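Local structure of acetyltransferase (4JXR) at residues Arg82-Asp87 and Phe117-Val123; Gly53-Val57 and Tyr69-Ala74; Ser16-Tyr21 and Val66-Ala70. The protein probably transfers the acetyl group of acetyl-CoA to an acceptor amine, as a GNAT-superfamily enzyme of the phosphinothricin acetyltransferase type. One frame throughout, in Å; residues are numbered along the deposited sequence. Where two conformers were deposited one is given.

Contact 1 of 3, residues Arg82-Asp87 and Phe117-Val123; sequences RFLVED and FRQMIAV
L84-D87 and Q119-V123 run side by side as parallel strands, their short axes 4.6 Å apart at closest approach and inclined by 36°, with L84 paired to Q119, V85 to M120 and E86 to I121. V85 N donates to Q119 O, I121 N to V85 O and D87 N to I121 O. At the entry to the pair, F83 O takes two N-H groups. R118 N to F83 O is the shorter, 2.8 Å, and lies in the carbonyl plane; Q119 N to F83 O is 3.3 Å and tilted.

V85 stands roughly perpendicular to F117. The methyl V85 CG1 stands over the centre of the F117 ring, 3.6 Å from its centroid, a CH-pi contact. R82 O meets the same ring at its edge, in plane, 3.4 Å from F117 CE1. The other methyl, V85 CG2, packs on M120 CE. M120 is a selenomethionine.

These are the two parallel strands of a beta-alpha-beta unit of the GNAT fold, connected by helix 100-115. D87 and M120 lie on the face that this helix covers.

On the other face L84 CD1 touches I121 CG2 at 3.8 Å. E86 is extended, with CG anti to the backbone N (chi1 176°), which carries its carboxylate across to the neighbouring strand, where OE2 meets V123 CG2. One water bridges E86 OE2, D87 O and V123 N. E86 OE1 forms a salt bridge with R76 of the second subunit, and D87 OD2 is hydrogen-bonded to H135 NE2.

Contact 2 of 3, residues Gly53-Val57 and Tyr69-Ala74; sequences GYPYV and YAYASA
Y56 lies beside Y71 in an antiparallel beta hairpin made of strands 56-60 and 66-74. The two side chains point the same way, with ring planes at 32°. Y71 CB and Y71 CD2 sit over one face of the Y56 ring, the latter 3.7 Å from Y56 CE2. On Y69 the fit is different. Its ring is nearly parallel to that of Y56, at 17°, but slid so far aside that the centroids are 5.9 Å apart. Y56 meets it through Y56 CE1 and Y56 OH, which touch Y69 CD2 and Y69 CE2. The three tyrosines form an aromatic cluster on the side of helices 14-27 and 39-51, and F46 adds an edge-to-face ring to Y56.

V57 and A70 turn to the other face, toward helix 100-115. They form a hydrogen-bonded pair: V57 N donates to A70 O at 2.8 Å, almost straight, and A70 N donates back to V57 O. A72 N reaches P55 O at 3.2 Å.

G53 follows the preceding helix in a Schellman motif. Beyond it Y54 swings over the far end of the neighbouring strand. Its CG is anti to the carbonyl carbon (chi1 -65°), and the ring lies flat on the backbone of S73. S73 CA stands over the ring centre, 3.7 Å from the centroid. Y54 OH is hydrogen-bonded to Y184 OH.

Contact 3 of 3, residues Ser16-Tyr21 and Val66-Ala70; sequences SITEIY and VIGYA
I17 presses on the Y69 ring where helix 16-21 crosses strand 66-70, at 80° and with axes 8.4 Å apart at closest approach. The tight part of the contact is this ring. I17 CG2 is over its centre, 3.8 Å from the centroid and 12° off the normal, a CH-pi contact in which the two side chains lie roughly crosswise. The methyl gets there because I17 CG2 is anti to the backbone N. I20 runs alongside the ring, pointing the other way, with I20 CG2 3.9 Å from Y69 CE1. At the hydroxyl end Y21 CB comes in near the plane of the ring. Y69 OH is 3.2 Å from Y21 CD1, an oblique approach to the Y21 ring. The polar end of Y21 is held elsewhere, by T31 OG1 and E33 OE1.

Toward the start of the strand the contact opens to solvent. I20 CD1 lies on the backbone at I67 C and G68 N, each 3.7 Å away, and touches V66 CG1. S16 and V66 meet side chain to side chain through their CB atoms, at 3.8 Å. Both are partly exposed, and a water bridges them: it accepts from V66 N at 2.9 Å and pairs with S16 OG at 3.0 Å.

Strand 66-74 has a classic bulge here, with I67 and G68 set together opposite A59 of strand 56-60. G68 also lies close to L91, which binds acetyl-CoA in a structure of this protein, though none is bound to this chain. Helix 14-27 rests on one face of the sheet beside helix 39-51, whose M42 touches both Y21 and Y69, while I67 and A70 turn to helix 100-115 on the other.

Contacts 2 and 3 share Y69 and A70 on strand 66-74; contact 1 begins on the next strand of the same sheet. Contacts 1 and 2 touch directly: E86 N lies 2.8 Å from S73 O, a probable hydrogen bond, and Y54 CE1 packs on F117 CZ. Contacts 2 and 3 meet where Y56 OH touches I17 CG2. Contacts 1 and 3 lie on opposite sides of the chain's centre, without touching. All three are largely buried, but contact 3 has a partly exposed end. Backbone hydrogen bonds pair strands in contacts 1 and 2, parallel and antiparallel respectively. Contact 3 sets a helix against the sheet through apolar side chains. Contact 1 alone reaches the second subunit.

Contact 1 of 3, residues Arg82-Asp87 and Phe117-Val123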
loop_
_atom_site.group_PDB
_atom_site.type_symbol
_atom_site.label_atom_id
_atom_site.label_comp_id
_atom_site.label_asym_id
_atom_site.label_seq_id
_atom_site.Cartn_x
_atom_site.Cartn_y
_atom_site.Cartn_z
ATOM N N ARG A 82 10.402 -3.961 -6.188
ATOM C CA ARG A 82 10.543 -5.412 -6.323
ATOM C C ARG A 82 11.425 -6.067 -5.271
ATOM O O ARG A 82 11.265 -7.275 -5.032
ATOM C CB ARG A 82 11.009 -5.781 -7.735
ATOM C CG ARG A 82 12.399 -5.283 -8.114
ATOM C CD ARG A 82 12.565 -5.348 -9.628
ATOM N NE ARG A 82 13.860 -4.884 -10.119
ATOM C CZ ARG A 82 14.210 -3.611 -10.260
ATOM N NH1 ARG A 82 13.373 -2.642 -9.946
ATOM N NH2 ARG A 82 15.411 -3.312 -10.754
ATOM N N PHE A 83 12.328 -5.344 -4.648
ATOM C CA PHE A 83 13.188 -5.894 -3.596
ATOM C C PHE A 83 12.580 -5.777 -2.208
ATOM O O PHE A 83 13.221 -6.166 -1.222
ATOM C CB PHE A 83 14.574 -5.229 -3.615
ATOM C CG PHE A 83 15.245 -5.402 -4.948
ATOM C CD1 PHE A 83 15.789 -6.593 -5.324
ATOM C CD2 PHE A 83 15.266 -4.350 -5.855
ATOM C CE1 PHE A 83 16.332 -6.737 -6.619
ATOM C CE2 PHE A 83 15.805 -4.507 -7.128
ATOM C CZ PHE A 83 16.333 -5.679 -7.483
ATOM N N LEU A 84 11.356 -5.266 -2.111
ATOM C CA LEU A 84 10.594 -5.116 -0.852
ATOM C C LEU A 84 9.495 -6.155 -0.816
ATOM O O LEU A 84 8.727 -6.312 -1.762
ATOM C CB LEU A 84 9.990 -3.724 -0.834
ATOM C CG LEU A 84 9.012 -3.430 0.325
ATOM C CD1 LEU A 84 9.676 -3.505 1.657
ATOM C CD2 LEU A 84 8.348 -2.091 0.114
ATOM N N VAL A 85 9.387 -6.836 0.311
ATOM C CA VAL A 85 8.309 -7.757 0.584
ATOM C C VAL A 85 7.584 -7.322 1.865
ATOM O O VAL A 85 8.139 -6.633 2.724
ATOM C CB VAL A 85 8.775 -9.206 0.724
ATOM C CG1 VAL A 85 8.986 -9.835 -0.628
ATOM C CG2 VAL A 85 10.025 -9.329 1.585
ATOM N N GLU A 86 6.334 -7.737 1.962
ATOM C CA GLU A 86 5.499 -7.511 3.118
ATOM C C GLU A 86 5.087 -8.856 3.665
ATOM O O GLU A 86 4.670 -9.744 2.898
ATOM C CB GLU A 86 4.263 -6.740 2.701
ATOM C CG GLU A 86 3.260 -6.522 3.812
ATOM C CD GLU A 86 2.131 -5.599 3.445
ATOM O OE1 GLU A 86 2.210 -4.879 2.457
ATOM O OE2 GLU A 86 1.114 -5.582 4.197
ATOM N N ASP A 87 5.101 -9.048 4.988
ATOM C CA ASP A 87 4.673 -10.288 5.583
ATOM C C ASP A 87 3.241 -10.247 6.043
ATOM O O ASP A 87 2.777 -9.211 6.534
ATOM C CB ASP A 87 5.549 -10.677 6.818
ATOM C CG ASP A 87 5.469 -9.762 7.968
ATOM O OD1 ASP A 87 6.148 -8.677 7.914
ATOM O OD2 ASP A 87 4.833 -10.146 8.983
ATOM N N PHE A 117 15.469 -10.771 -1.630
ATOM C CA PHE A 117 14.841 -9.525 -1.229
ATOM C C PHE A 117 15.737 -8.771 -0.253
ATOM O O PHE A 117 16.599 -9.369 0.390
ATOM C CB PHE A 117 13.449 -9.791 -0.654
ATOM C CG PHE A 117 12.521 -10.485 -1.634
ATOM C CD1 PHE A 117 11.936 -9.755 -2.652
ATOM C CD2 PHE A 117 12.281 -11.821 -1.588
ATOM C CE1 PHE A 117 11.135 -10.364 -3.579
ATOM C CE2 PHE A 117 11.473 -12.430 -2.478
ATOM C CZ PHE A 117 10.895 -11.716 -3.508
ATOM N N ARG A 118 15.506 -7.472 -0.145
ATOM C CA ARG A 118 16.403 -6.593 0.632
ATOM C C ARG A 118 15.729 -5.857 1.801
ATOM O O ARG A 118 16.426 -5.374 2.643
ATOM C CB ARG A 118 17.094 -5.584 -0.287
ATOM C CG ARG A 118 18.016 -6.236 -1.329
ATOM C CD ARG A 118 19.155 -7.033 -0.688
ATOM N NE ARG A 118 20.174 -7.379 -1.702
ATOM C CZ ARG A 118 21.112 -6.526 -2.097
ATOM N NH1 ARG A 118 21.236 -5.328 -1.588
ATOM N NH2 ARG A 118 21.943 -6.916 -3.051
ATOM N N GLN A 119 14.375 -5.780 1.820
ATOM C CA GLN A 119 13.673 -5.134 2.919
ATOM C C GLN A 119 12.360 -5.866 3.108
ATOM O O GLN A 119 11.764 -6.322 2.135
ATOM C CB GLN A 119 13.372 -3.662 2.629
ATOM C CG GLN A 119 14.603 -2.793 2.333
ATOM C CD GLN A 119 15.477 -2.527 3.527
ATOM O OE1 GLN A 119 15.060 -2.529 4.682
ATOM N NE2 GLN A 119 16.782 -2.225 3.240
HETATM N N MSE A 120 11.912 -5.931 4.368
HETATM C CA MSE A 120 10.597 -6.477 4.684
HETATM C C MSE A 120 9.829 -5.445 5.514
HETATM O O MSE A 120 10.359 -4.886 6.480
HETATM C CB MSE A 120 10.718 -7.789 5.444
HETATM C CG MSE A 120 9.362 -8.505 5.651
HETATM SE SE MSE A 120 9.524 -10.275 6.366
HETATM C CE MSE A 120 10.047 -11.185 4.806
ATOM N N ILE A 121 8.590 -5.199 5.120
ATOM C CA ILE A 121 7.667 -4.318 5.832
ATOM C C ILE A 121 6.524 -5.123 6.389
ATOM O O ILE A 121 6.043 -6.068 5.778
ATOM C CB ILE A 121 7.199 -3.162 4.864
ATOM C CG1 ILE A 121 6.392 -2.049 5.520
ATOM C CG2 ILE A 121 6.411 -3.690 3.688
ATOM C CD1 ILE A 121 6.274 -0.807 4.627
ATOM N N ALA A 122 6.079 -4.740 7.582
ATOM C CA ALA A 122 4.856 -5.223 8.184
ATOM C C ALA A 122 3.903 -4.029 8.328
ATOM O O ALA A 122 4.283 -2.977 8.809
ATOM C CB ALA A 122 5.104 -5.845 9.534
ATOM N N VAL A 123 2.683 -4.236 7.883
ATOM C CA VAL A 123 1.602 -3.247 7.984
ATOM C C VAL A 123 0.604 -3.837 8.945
ATOM O O VAL A 123 -0.086 -4.806 8.595
ATOM C CB VAL A 123 0.988 -2.943 6.613
ATOM C CG1 VAL A 123 -0.138 -1.920 6.799
ATOM C CG2 VAL A 123 2.029 -2.462 5.634
HETATM O O HOH W 1 1.671 -6.689 6.617
#

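Contact 2 of 3, residues Gly53-Val57 and Tyr69-Ala74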
loop_
_atom_site.group_PDB
_atom_site.type_symbol
_atom_site.label_atom_id
_atom_site.label_comp_id
_atom_site.label_asym_id
_atom_site.label_seq_id
_atom_site.Cartn_x
_atom_site.Cartn_y
_atom_site.Cartn_z
ATOM N N GLY A 53 6.694 -16.294 -7.067
ATOM C CA GLY A 53 7.892 -16.822 -6.434
ATOM C C GLY A 53 7.992 -16.578 -4.941
ATOM O O GLY A 53 8.984 -16.957 -4.331
ATOM N N TYR A 54 6.972 -15.980 -4.339
ATOM C CA TYR A 54 7.010 -15.694 -2.920
ATOM C C TYR A 54 6.703 -16.937 -2.094
ATOM O O TYR A 54 5.915 -17.779 -2.521
ATOM C CB TYR A 54 5.949 -14.630 -2.608
ATOM C CG TYR A 54 6.164 -13.288 -3.223
ATOM C CD1 TYR A 54 7.284 -12.508 -2.956
ATOM C CD2 TYR A 54 5.214 -12.715 -4.050
ATOM C CE1 TYR A 54 7.442 -11.248 -3.475
ATOM C CE2 TYR A 54 5.358 -11.442 -4.572
ATOM C CZ TYR A 54 6.477 -10.692 -4.278
ATOM O OH TYR A 54 6.581 -9.443 -4.788
ATOM N N PRO A 55 7.230 -17.022 -0.887
ATOM C CA PRO A 55 6.986 -18.163 -0.008
ATOM C C PRO A 55 5.612 -18.057 0.645
ATOM O O PRO A 55 5.182 -16.986 1.084
ATOM C CB PRO A 55 8.097 -18.066 1.027
ATOM C CG PRO A 55 8.387 -16.564 1.095
ATOM C CD PRO A 55 8.234 -16.119 -0.324
ATOM N N TYR A 56 4.971 -19.205 0.786
ATOM C CA TYR A 56 3.640 -19.324 1.399
ATOM C C TYR A 56 3.681 -20.611 2.211
ATOM O O TYR A 56 3.893 -21.705 1.630
ATOM C CB TYR A 56 2.576 -19.339 0.296
ATOM C CG TYR A 56 1.154 -19.042 0.717
ATOM C CD1 TYR A 56 0.566 -19.640 1.835
ATOM C CD2 TYR A 56 0.359 -18.179 -0.002
ATOM C CE1 TYR A 56 -0.760 -19.379 2.170
ATOM C CE2 TYR A 56 -0.947 -17.920 0.308
ATOM C CZ TYR A 56 -1.517 -18.565 1.404
ATOM O OH TYR A 56 -2.847 -18.363 1.770
ATOM N N VAL A 57 3.575 -20.509 3.526
ATOM C CA VAL A 57 3.841 -21.591 4.437
ATOM C C VAL A 57 2.715 -21.801 5.437
ATOM O O VAL A 57 1.900 -20.900 5.682
ATOM C CB VAL A 57 5.208 -21.375 5.157
ATOM C CG1 VAL A 57 6.365 -21.177 4.151
ATOM C CG2 VAL A 57 5.167 -20.211 6.077
ATOM N N TYR A 69 -0.870 -19.898 9.102
ATOM C CA TYR A 69 -0.198 -19.775 7.806
ATOM C C TYR A 69 0.436 -18.403 7.729
ATOM O O TYR A 69 0.110 -17.494 8.498
ATOM C CB TYR A 69 -1.146 -20.041 6.637
ATOM C CG TYR A 69 -2.174 -18.963 6.385
ATOM C CD1 TYR A 69 -3.410 -18.961 7.053
ATOM C CD2 TYR A 69 -1.957 -17.958 5.496
ATOM C CE1 TYR A 69 -4.326 -17.995 6.830
ATOM C CE2 TYR A 69 -2.868 -16.985 5.278
ATOM C CZ TYR A 69 -4.081 -16.988 5.922
ATOM O OH TYR A 69 -5.040 -16.029 5.736
ATOM N N ALA A 70 1.340 -18.268 6.776
ATOM C CA ALA A 70 2.015 -16.994 6.563
ATOM C C ALA A 70 2.524 -16.941 5.140
ATOM O O ALA A 70 2.856 -17.971 4.552
ATOM C CB ALA A 70 3.174 -16.830 7.519
ATOM N N TYR A 71 2.645 -15.734 4.627
ATOM C CA TYR A 71 3.257 -15.561 3.324
ATOM C C TYR A 71 3.920 -14.219 3.238
ATOM O O TYR A 71 3.606 -13.300 4.004
ATOM C CB TYR A 71 2.244 -15.755 2.167
ATOM C CG TYR A 71 1.085 -14.809 2.188
ATOM C CD1 TYR A 71 1.158 -13.533 1.645
ATOM C CD2 TYR A 71 -0.147 -15.207 2.664
ATOM C CE1 TYR A 71 0.078 -12.678 1.684
ATOM C CE2 TYR A 71 -1.222 -14.344 2.671
ATOM C CZ TYR A 71 -1.101 -13.088 2.177
ATOM O OH TYR A 71 -2.194 -12.258 2.165
ATOM N N ALA A 72 4.840 -14.092 2.294
ATOM C CA ALA A 72 5.338 -12.820 1.855
ATOM C C ALA A 72 4.728 -12.480 0.525
ATOM O O ALA A 72 4.405 -13.375 -0.272
ATOM C CB ALA A 72 6.863 -12.837 1.734
ATOM N N SER A 73 4.537 -11.210 0.257
ATOM C CA SER A 73 4.081 -10.769 -1.031
ATOM C C SER A 73 4.552 -9.330 -1.239
ATOM O O SER A 73 5.276 -8.762 -0.417
ATOM C CB SER A 73 2.575 -10.865 -1.119
ATOM O OG SER A 73 2.168 -10.659 -2.476
ATOM N N ALA A 74 4.181 -8.722 -2.363
ATOM C CA ALA A 74 4.559 -7.332 -2.592
ATOM C C ALA A 74 3.885 -6.425 -1.586
ATOM O O ALA A 74 2.718 -6.615 -1.235
ATOM C CB ALA A 74 4.142 -6.906 -3.967
#

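Contact 3 of 3, residues Ser16-Tyr21 and Val66-Ala70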
loop_
_atom_site.group_PDB
_atom_site.type_symbol
_atom_site.label_atom_id
_atom_site.label_comp_id
_atom_site.label_asym_id
_atom_site.label_seq_id
_atom_site.Cartn_x
_atom_site.Cartn_y
_atom_site.Cartn_z
ATOM N N SER A 16 -8.414 -25.109 5.110
ATOM C CA SER A 16 -7.992 -24.681 6.428
ATOM C C SER A 16 -7.520 -23.222 6.450
ATOM O O SER A 16 -7.880 -22.481 7.374
ATOM C CB SER A 16 -6.861 -25.559 6.926
ATOM O OG SER A 16 -7.258 -26.937 7.112
ATOM N N ILE A 17 -6.755 -22.819 5.446
ATOM C CA ILE A 17 -6.320 -21.437 5.340
ATOM C C ILE A 17 -7.518 -20.491 5.290
ATOM O O ILE A 17 -7.567 -19.457 5.970
ATOM C CB ILE A 17 -5.427 -21.275 4.118
ATOM C CG1 ILE A 17 -4.049 -21.905 4.350
ATOM C CG2 ILE A 17 -5.294 -19.815 3.699
ATOM C CD1 ILE A 17 -3.259 -22.152 3.108
ATOM N N THR A 18 -8.530 -20.867 4.498
ATOM C CA THR A 18 -9.715 -20.055 4.339
ATOM C C THR A 18 -10.442 -19.891 5.661
ATOM O O THR A 18 -10.926 -18.829 5.986
ATOM C CB THR A 18 -10.598 -20.630 3.223
ATOM O OG1 THR A 18 -9.888 -20.630 1.984
ATOM C CG2 THR A 18 -11.864 -19.822 3.045
ATOM N N GLU A 19 -10.550 -21.012 6.371
ATOM C CA GLU A 19 -11.219 -20.950 7.690
ATOM C C GLU A 19 -10.507 -20.059 8.825
ATOM O O GLU A 19 -11.074 -19.246 9.587
ATOM C CB GLU A 19 -11.488 -22.333 8.278
ATOM C CG GLU A 19 -12.245 -22.232 9.623
ATOM C CD GLU A 19 -13.463 -21.277 9.586
ATOM O OE1 GLU A 19 -13.607 -20.345 10.463
ATOM O OE2 GLU A 19 -14.288 -21.472 8.668
ATOM N N ILE A 20 -9.160 -20.184 8.773
ATOM C CA ILE A 20 -8.340 -19.368 9.637
ATOM C C ILE A 20 -8.535 -17.906 9.301
ATOM O O ILE A 20 -8.725 -17.059 10.178
ATOM C CB ILE A 20 -6.866 -19.784 9.587
ATOM C CG1 ILE A 20 -6.688 -21.172 10.179
ATOM C CG2 ILE A 20 -5.971 -18.802 10.285
ATOM C CD1 ILE A 20 -5.368 -21.832 9.843
ATOM N N TYR A 21 -8.443 -17.584 8.019
ATOM C CA TYR A 21 -8.601 -16.203 7.610
ATOM C C TYR A 21 -10.020 -15.702 7.909
ATOM O O TYR A 21 -10.188 -14.570 8.345
ATOM C CB TYR A 21 -8.264 -16.027 6.128
ATOM C CG TYR A 21 -8.163 -14.573 5.703
ATOM C CD1 TYR A 21 -7.231 -13.723 6.281
ATOM C CD2 TYR A 21 -9.000 -14.053 4.731
ATOM C CE1 TYR A 21 -7.145 -12.396 5.904
ATOM C CE2 TYR A 21 -8.917 -12.726 4.343
ATOM C CZ TYR A 21 -7.982 -11.902 4.935
ATOM O OH TYR A 21 -7.877 -10.582 4.569
ATOM N N VAL A 66 -3.422 -28.054 9.642
ATOM C CA VAL A 66 -2.974 -26.659 9.524
ATOM C C VAL A 66 -3.620 -25.827 10.592
ATOM O O VAL A 66 -4.846 -25.774 10.680
ATOM C CB VAL A 66 -3.348 -26.137 8.134
ATOM C CG1 VAL A 66 -3.137 -24.642 8.045
ATOM C CG2 VAL A 66 -2.538 -26.871 7.064
ATOM N N ILE A 67 -2.799 -25.133 11.391
ATOM C CA ILE A 67 -3.277 -24.274 12.473
ATOM C C ILE A 67 -2.850 -22.818 12.337
ATOM O O ILE A 67 -3.226 -21.993 13.134
ATOM C CB ILE A 67 -2.893 -24.851 13.856
ATOM C CG1 ILE A 67 -1.388 -25.007 13.983
ATOM C CG2 ILE A 67 -3.625 -26.194 14.064
ATOM C CD1 ILE A 67 -0.910 -25.375 15.349
ATOM N N GLY A 68 -2.058 -22.506 11.312
ATOM C CA GLY A 68 -1.677 -21.147 11.011
ATOM C C GLY A 68 -1.035 -21.120 9.655
ATOM O O GLY A 68 -0.665 -22.151 9.119
ATOM N N TYR A 69 -0.870 -19.898 9.102
ATOM C CA TYR A 69 -0.198 -19.775 7.806
ATOM C C TYR A 69 0.436 -18.403 7.729
ATOM O O TYR A 69 0.110 -17.494 8.498
ATOM C CB TYR A 69 -1.146 -20.041 6.637
ATOM C CG TYR A 69 -2.174 -18.963 6.385
ATOM C CD1 TYR A 69 -3.410 -18.961 7.053
ATOM C CD2 TYR A 69 -1.957 -17.958 5.496
ATOM C CE1 TYR A 69 -4.326 -17.995 6.830
ATOM C CE2 TYR A 69 -2.868 -16.985 5.278
ATOM C CZ TYR A 69 -4.081 -16.988 5.922
ATOM O OH TYR A 69 -5.040 -16.029 5.736
ATOM N N ALA A 70 1.340 -18.268 6.776
ATOM C CA ALA A 70 2.015 -16.994 6.563
ATOM C C ALA A 70 2.524 -16.941 5.140
ATOM O O ALA A 70 2.856 -17.971 4.552
ATOM C CB ALA A 70 3.174 -16.830 7.519
HETATM O O HOH W 2 -5.227 -29.129 7.627
#